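Local atomic coordinates of N-methyltransferase (PDB entry 5BSZ), a protein that probably transfers a methyl group from S-adenosylmethionine to the amino nitrogen of a deoxysugar destined for the antibiotic kedarcidin. Residues V164-E168 and G169-V173; R87-A91 and T92-Q96. All blocks are in the same frame, centred on the assembly; numbering follows the deposited sequence.

Contact 1: residues V164-E168 and G169-V173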
# COMPACT_ATOMS: atom_id res chain seq x y z
N VAL A 164 -7.08 1.55 -20.29
CA VAL A 164 -6.65 2.90 -20.01
C VAL A 164 -7.74 3.84 -20.45
O VAL A 164 -8.28 3.67 -21.53
CB VAL A 164 -5.41 3.32 -20.83
CG1 VAL A 164 -4.99 4.72 -20.42
CG2 VAL A 164 -4.25 2.35 -20.65
N VAL A 165 -8.04 4.85 -19.64
CA VAL A 165 -9.00 5.89 -20.05
C VAL A 165 -8.31 7.22 -19.75
O VAL A 165 -8.05 7.54 -18.59
CB VAL A 165 -10.31 5.74 -19.25
CG1 VAL A 165 -11.24 6.92 -19.47
CG2 VAL A 165 -11.01 4.45 -19.65
N GLU A 166 -8.00 7.98 -20.79
CA GLU A 166 -7.23 9.23 -20.70
C GLU A 166 -8.17 10.37 -21.04
O GLU A 166 -8.57 10.54 -22.18
CB GLU A 166 -6.03 9.21 -21.66
CG GLU A 166 -5.24 10.51 -21.62
CD GLU A 166 -4.09 10.52 -22.60
OE1 GLU A 166 -3.29 11.48 -22.55
OE2 GLU A 166 -3.97 9.57 -23.39
N GLY A 167 -8.56 11.14 -20.03
CA GLY A 167 -9.52 12.21 -20.22
C GLY A 167 -8.78 13.53 -20.14
O GLY A 167 -7.53 13.58 -20.14
N GLU A 168 -9.55 14.60 -20.07
CA GLU A 168 -9.00 15.93 -19.85
C GLU A 168 -8.66 16.12 -18.36
O GLU A 168 -9.54 16.14 -17.49
CB GLU A 168 -9.96 17.02 -20.36
CG GLU A 168 -9.30 18.37 -20.64
CD GLU A 168 -8.29 18.35 -21.79
OE1 GLU A 168 -8.13 17.33 -22.49
OE2 GLU A 168 -7.63 19.40 -22.01
N GLY A 169 -7.37 16.25 -18.08
CA GLY A 169 -6.91 16.41 -16.69
C GLY A 169 -7.00 15.19 -15.76
O GLY A 169 -6.76 15.33 -14.57
N ARG A 170 -7.34 14.01 -16.30
CA ARG A 170 -7.50 12.76 -15.55
C ARG A 170 -7.24 11.54 -16.44
O ARG A 170 -7.69 11.47 -17.58
CB ARG A 170 -8.89 12.68 -14.95
CG ARG A 170 -9.13 11.48 -14.04
CD ARG A 170 -10.17 11.83 -12.98
NE ARG A 170 -10.71 10.65 -12.29
CZ ARG A 170 -10.32 10.21 -11.09
NH1 ARG A 170 -9.37 10.83 -10.40
NH2 ARG A 170 -10.89 9.14 -10.56
N THR A 171 -6.43 10.62 -15.93
CA THR A 171 -6.10 9.35 -16.59
C THR A 171 -6.33 8.21 -15.57
O THR A 171 -5.91 8.32 -14.44
CB THR A 171 -4.63 9.34 -17.02
OG1 THR A 171 -4.42 10.22 -18.10
CG2 THR A 171 -4.20 8.00 -17.52
N VAL A 172 -6.99 7.13 -15.98
CA VAL A 172 -7.16 5.95 -15.13
C VAL A 172 -6.67 4.73 -15.86
O VAL A 172 -7.05 4.50 -17.01
CB VAL A 172 -8.66 5.78 -14.78
CG1 VAL A 172 -8.90 4.56 -13.91
CG2 VAL A 172 -9.15 7.04 -14.10
N VAL A 173 -5.80 3.96 -15.24
CA VAL A 173 -5.35 2.72 -15.80
C VAL A 173 -5.80 1.58 -14.91
O VAL A 173 -5.87 1.73 -13.69
CB VAL A 173 -3.83 2.72 -15.96
CG1 VAL A 173 -3.41 3.92 -16.78
CG2 VAL A 173 -3.16 2.81 -14.60
O HOH W 1 -4.84 12.97 -18.34

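Contact 2: residues R87-A91 and T92-Q96. With EDO (1,2-ethanediol), chain D.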
# COMPACT_ATOMS: atom_id res chain seq x y z
N ARG A 87 -31.48 5.68 -10.31
CA ARG A 87 -31.23 6.92 -11.00
C ARG A 87 -31.31 6.76 -12.50
O ARG A 87 -31.85 7.63 -13.17
CB ARG A 87 -29.83 7.42 -10.63
CG ARG A 87 -29.67 8.92 -10.52
CD ARG A 87 -28.27 9.29 -10.03
NE ARG A 87 -28.00 8.76 -8.70
CZ ARG A 87 -26.94 8.02 -8.36
NH1 ARG A 87 -25.98 7.70 -9.22
NH2 ARG A 87 -26.84 7.59 -7.11
N LYS A 88 -30.76 5.67 -13.06
CA LYS A 88 -30.65 5.56 -14.52
C LYS A 88 -31.95 5.13 -15.19
O LYS A 88 -32.15 5.40 -16.34
CB LYS A 88 -29.52 4.61 -14.91
CG LYS A 88 -29.56 4.11 -16.34
CD LYS A 88 -28.63 2.90 -16.44
CE LYS A 88 -27.21 3.39 -16.59
NZ LYS A 88 -26.24 2.43 -16.01
N LEU A 89 -32.83 4.45 -14.46
CA LEU A 89 -34.03 3.86 -15.00
C LEU A 89 -35.20 4.81 -14.69
O LEU A 89 -35.05 5.73 -13.90
CB LEU A 89 -34.25 2.49 -14.34
CG LEU A 89 -33.11 1.50 -14.65
CD1 LEU A 89 -33.23 0.25 -13.76
CD2 LEU A 89 -33.19 1.15 -16.13
N THR A 90 -36.33 4.61 -15.34
CA THR A 90 -37.56 5.39 -15.07
C THR A 90 -38.62 4.49 -14.48
O THR A 90 -39.01 3.50 -15.10
CB THR A 90 -38.10 6.02 -16.38
OG1 THR A 90 -37.14 6.98 -16.85
CG2 THR A 90 -39.46 6.74 -16.17
N ALA A 91 -39.07 4.77 -13.26
CA ALA A 91 -40.19 4.01 -12.69
C ALA A 91 -39.92 2.51 -12.66
O ALA A 91 -40.85 1.71 -12.74
CB ALA A 91 -41.48 4.24 -13.47
N THR A 92 -38.65 2.15 -12.52
CA THR A 92 -38.25 0.76 -12.32
C THR A 92 -37.60 0.67 -10.95
O THR A 92 -36.52 1.23 -10.74
CB THR A 92 -37.28 0.32 -13.43
OG1 THR A 92 -37.86 0.61 -14.70
CG2 THR A 92 -36.97 -1.18 -13.39
N PRO A 93 -38.26 -0.04 -10.01
CA PRO A 93 -37.69 -0.10 -8.70
C PRO A 93 -36.46 -1.02 -8.74
O PRO A 93 -36.48 -2.04 -9.44
CB PRO A 93 -38.79 -0.71 -7.87
CG PRO A 93 -39.62 -1.51 -8.83
CD PRO A 93 -39.54 -0.76 -10.12
N VAL A 94 -35.44 -0.64 -7.98
CA VAL A 94 -34.30 -1.48 -7.65
C VAL A 94 -34.27 -1.66 -6.16
O VAL A 94 -34.11 -0.69 -5.39
CB VAL A 94 -33.02 -0.86 -8.20
CG1 VAL A 94 -31.88 -1.87 -8.09
CG2 VAL A 94 -33.20 -0.51 -9.67
N HIS A 95 -34.43 -2.90 -5.76
CA HIS A 95 -34.57 -3.24 -4.36
C HIS A 95 -33.20 -3.64 -3.78
O HIS A 95 -32.43 -4.37 -4.42
CB HIS A 95 -35.47 -4.46 -4.24
CG HIS A 95 -36.82 -4.29 -4.87
ND1 HIS A 95 -37.87 -3.70 -4.20
CD2 HIS A 95 -37.31 -4.71 -6.06
CE1 HIS A 95 -38.95 -3.73 -4.97
NE2 HIS A 95 -38.63 -4.32 -6.11
N GLN A 96 -32.90 -3.20 -2.57
CA GLN A 96 -31.72 -3.64 -1.86
C GLN A 96 -32.01 -4.96 -1.21
O GLN A 96 -32.82 -5.03 -0.29
CB GLN A 96 -31.30 -2.60 -0.81
CG GLN A 96 -29.97 -3.03 -0.24
CD GLN A 96 -29.47 -2.26 0.96
OE1 GLN A 96 -30.23 -1.70 1.74
NE2 GLN A 96 -28.17 -2.30 1.15
C1 EDO D . -34.39 7.92 -12.35
O1 EDO D . -34.45 8.57 -13.63
C2 EDO D . -35.80 7.61 -11.87
O2 EDO D . -35.85 6.25 -11.41

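Contact 1: residues V164-E168 and G169-V173
The carbonyl oxygen of Val-172 is gripped from several quarters near the closed end of a beta hairpin: Val-165 N donates to Val-172 O at 2.8 Å, Val-164 CA makes a CA-H...O contact with Val-172 O at 3.4 Å, and Tyr-23 OH, from a helix nearby, bonds to the same oxygen. Val-165 and Val-172 form an antiparallel hydrogen-bonded pair of strands 160-166 and 171-181, and the return bond runs from Val-172 N to Val-165 O. Nearer the tip, Gly-167 N gives Arg-170 O a short bond of 2.6 Å, bent at the hydrogen, before Glu-168 and Gly-169 reverse the chain in a type II-like turn with its positive phi (71°) at the third position, Gly-169.

Val-164, Glu-166, Thr-171 and Val-173 stand on one face, where His-162 and Leu-175 of a second subunit pack against the hairpin. Here Val-164 CG1 lies beside Val-173 CG1 at 4.0 Å, the two side chains pointing the same way. Val-165 and Val-172 stand on the other face. Arg-170 leads away from the turn, its NH1 salt-bridged to Asp-195 of strand 184-195.

In Thr-171, chi1 of -71° sets the hydroxyl beside the backbone N, alongside the extended chain of Glu-166, with Thr-171 OG1 3.6 Å from Glu-166 CG. A water hydrogen-bonded to Thr-171 OG1 at 2.8 Å gives a weak bond to Gly-167 O.

Contact 2: residues R87-A91 and T92-Q96
Leu-89, the first residue past the end of helix 79-88 to leave helical angles, meets Thr-92 at once: Leu-89 CB comes within 3.8 Å of Thr-92 CB as the two side chains cross at a slant. This is the alpha-to-beta turn of a beta-alpha-beta unit in the class I methyltransferase fold, where the chain leaves the helix and enters edge strand 94-96. In Leu-89, chi1 of -63° sets CG beside the backbone N, and an extended chi2 then brings CD1 to both partners: Leu-89 CD1 lies 4.0 Å from Thr-92 CG2 and 4.2 Å from Val-94 CG2. Leu-62 and Ala-63 of helix 60-65 pack on the same leucine.

Thr-90 contributes its carbonyl rather than its side chain, which points away. Thr-92 OG1 sits 3.1 Å from Thr-90 O and may donate to it, although the hydroxyl proton has another acceptor within range. Ala-91 then makes the bend, with phi and psi of 57° and 30° in the left-handed helical region, and the CD of Pro-93 rests 3.8 Å from Ala-91 O.

Beyond the turn, Glu-86 and Arg-82 of helix 79-88 bond to the backbone N and O of Val-94. The chemistry thus divides along Thr-92: its methyl meets Leu-89 CD1, which bridges it to Val-94, while its hydroxyl faces the backbone of the bend. The side chain of Val-94 itself lies about 4 Å from that of Glu-76, which binds S-adenosyl-L-homocysteine, so Val-94 is probably a second-shell neighbour of that cofactor ligand.

How the contacts relate
Contact 2 comes first along the chain and is complete before contact 1 begins; their centres lie 30 Å apart, and their nearest atoms about 15 Å, so they do not touch. They share no sheet. Residues 87-96 lead from helix 79-88 into strand 94-96, an outermost strand of the mixed sheet that forms the methyltransferase core and carries the cofactor. Residues 164-173 close the hairpin of strands 160-166 and 171-181 in the separate four-stranded antiparallel sheet; the centre of contact 1 lies about 26 Å from that of the chain. Contact 2 therefore belongs to the methyltransferase core, and no other chain touches residues 87-96, whereas contact 1 helps build an interface with a second subunit.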